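PDB 4XLZ: uncharacterized protein from Pyrococcus furiosus, which probably removes an acetyl group from N,N'-diacetylchitobiose as a metal-dependent deacetylase of carbohydrate esterase family 14. Local coordinates for residues Ser217-Thr220 / Asp221-Glu225. Numbering follows the deposited sequence.
Sequences SQFT and DDIWE. With CD (cadmium ion), chain H.
Thr220 is the N-cap of helix 221-240, and its side chain and carbonyl take the amides of Ile223 and Trp224. The turn belongs to the loop that follows helix 205-213. Thr220 OG1 accepts from Ile223 N at 3.2 Å, and the bond is fairly straight. A chi1 of 59° sets this hydroxyl between the backbone N and the carbonyl carbon of its own residue, from where it reaches the helix end. Thr220 O accepts from Trp224 N at 2.9 Å, the i to i+4 bond that opens the main-chain bonding of the helix. Ile223 CG1 lies against the capping oxygen, 3.4 Å from Thr220 OG1. Its CD1 packs against Gln218 O.

Next to the cap, Phe219 and Trp224 form an offset edge-to-face pair. The CE3-CZ3 edge of Trp224 is turned toward the face of Phe219, with the planes at 79°. Phe219 CD1 lies 3.6 Å from Trp224 CE3. At Trp224 a chi1 of -164° turns CG away from the backbone N and swings the indole back toward Phe219. Ile223 CG2 reaches the same Phe219 CD1 at 4.0 Å. Both aromatic side chains are buried and rest on Ile212 of helix 205-213, while Arg213 bonds to Phe219 O, forms a salt bridge with Asp221 and makes a cation-pi contact with Trp224. With an alanine in place of Phe219, the Trp224 edge would probably lose its aromatic face and a gap would open beside Ile212.

Gln218 and Phe219 also touch Asp42, the neighbour in sequence of the cadmium ligand Asp43, so the capped turn borders the loop of that metal site. A different cadmium ion is bound by both carboxylate oxygens of Glu225, with three further atoms from outside the two segments.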
# COMPACT_ATOMS: atom_id res chain seq x y z
N SER A 217 4.93 -22.37 25.17
CA SER A 217 5.59 -22.46 23.89
C SER A 217 6.69 -21.40 23.73
O SER A 217 7.61 -21.58 22.89
CB SER A 217 4.49 -22.20 22.77
OG SER A 217 4.00 -20.88 22.90
N GLN A 218 6.55 -20.34 24.50
CA GLN A 218 7.55 -19.28 24.42
C GLN A 218 8.70 -19.48 25.42
O GLN A 218 9.74 -18.89 25.27
CB GLN A 218 6.94 -17.88 24.60
CG GLN A 218 5.76 -17.67 23.52
CD GLN A 218 6.18 -17.88 22.18
OE1 GLN A 218 7.11 -17.16 21.75
NE2 GLN A 218 5.77 -18.92 21.50
N PHE A 219 8.32 -20.06 26.51
CA PHE A 219 9.29 -20.07 27.75
C PHE A 219 9.57 -21.50 28.06
O PHE A 219 8.99 -22.03 29.07
CB PHE A 219 8.63 -19.29 28.90
CG PHE A 219 8.52 -17.81 28.56
CD1 PHE A 219 9.72 -17.07 28.40
CD2 PHE A 219 7.29 -17.25 28.29
CE1 PHE A 219 9.68 -15.73 28.00
CE2 PHE A 219 7.21 -15.85 27.94
CZ PHE A 219 8.38 -15.11 27.71
N THR A 220 10.36 -22.12 27.23
CA THR A 220 10.90 -23.41 27.57
C THR A 220 11.86 -23.20 28.72
O THR A 220 12.25 -22.12 29.03
CB THR A 220 11.73 -23.98 26.40
OG1 THR A 220 12.81 -23.05 26.07
CG2 THR A 220 10.86 -24.24 25.12
N ASP A 221 12.18 -24.32 29.43
CA ASP A 221 13.22 -24.18 30.50
C ASP A 221 14.51 -23.57 30.00
O ASP A 221 15.07 -22.72 30.67
CB ASP A 221 13.53 -25.60 31.00
CG ASP A 221 12.45 -26.11 31.90
OD1 ASP A 221 12.46 -27.34 32.15
OD2 ASP A 221 11.61 -25.31 32.44
N ASP A 222 14.97 -23.95 28.79
CA ASP A 222 16.21 -23.29 28.31
C ASP A 222 16.14 -21.76 28.16
O ASP A 222 17.04 -20.98 28.62
CB ASP A 222 16.60 -23.91 27.00
CG ASP A 222 17.96 -24.46 27.11
OD1 ASP A 222 18.08 -25.62 27.70
OD2 ASP A 222 18.89 -23.60 26.86
N ILE A 223 14.98 -21.32 27.59
CA ILE A 223 14.81 -19.89 27.40
C ILE A 223 14.64 -19.17 28.73
O ILE A 223 15.10 -18.08 28.96
CB ILE A 223 13.53 -19.64 26.46
CG1 ILE A 223 13.99 -20.06 25.07
CG2 ILE A 223 13.06 -18.20 26.60
CD1 ILE A 223 12.79 -20.04 24.04
N TRP A 224 14.01 -19.90 29.71
CA TRP A 224 13.74 -19.33 30.99
C TRP A 224 15.05 -19.04 31.79
O TRP A 224 15.03 -18.16 32.63
CB TRP A 224 12.76 -20.28 31.76
CG TRP A 224 12.12 -19.58 32.96
CD1 TRP A 224 12.25 -19.88 34.34
CD2 TRP A 224 11.18 -18.50 32.92
NE1 TRP A 224 11.48 -19.03 35.10
CE2 TRP A 224 10.80 -18.16 34.26
CE3 TRP A 224 10.63 -17.77 31.83
CZ2 TRP A 224 9.88 -17.15 34.58
CZ3 TRP A 224 9.70 -16.76 32.13
CH2 TRP A 224 9.37 -16.43 33.48
N GLU A 225 16.10 -19.84 31.44
CA GLU A 225 17.37 -19.51 32.09
C GLU A 225 17.91 -18.13 31.81
O GLU A 225 18.68 -17.57 32.59
CB GLU A 225 18.43 -20.49 31.63
CG GLU A 225 18.13 -21.97 32.11
CD GLU A 225 18.06 -22.08 33.68
OE1 GLU A 225 16.98 -22.22 34.27
OE2 GLU A 225 19.21 -21.94 34.25
CD CD H . 18.06 -22.27 36.43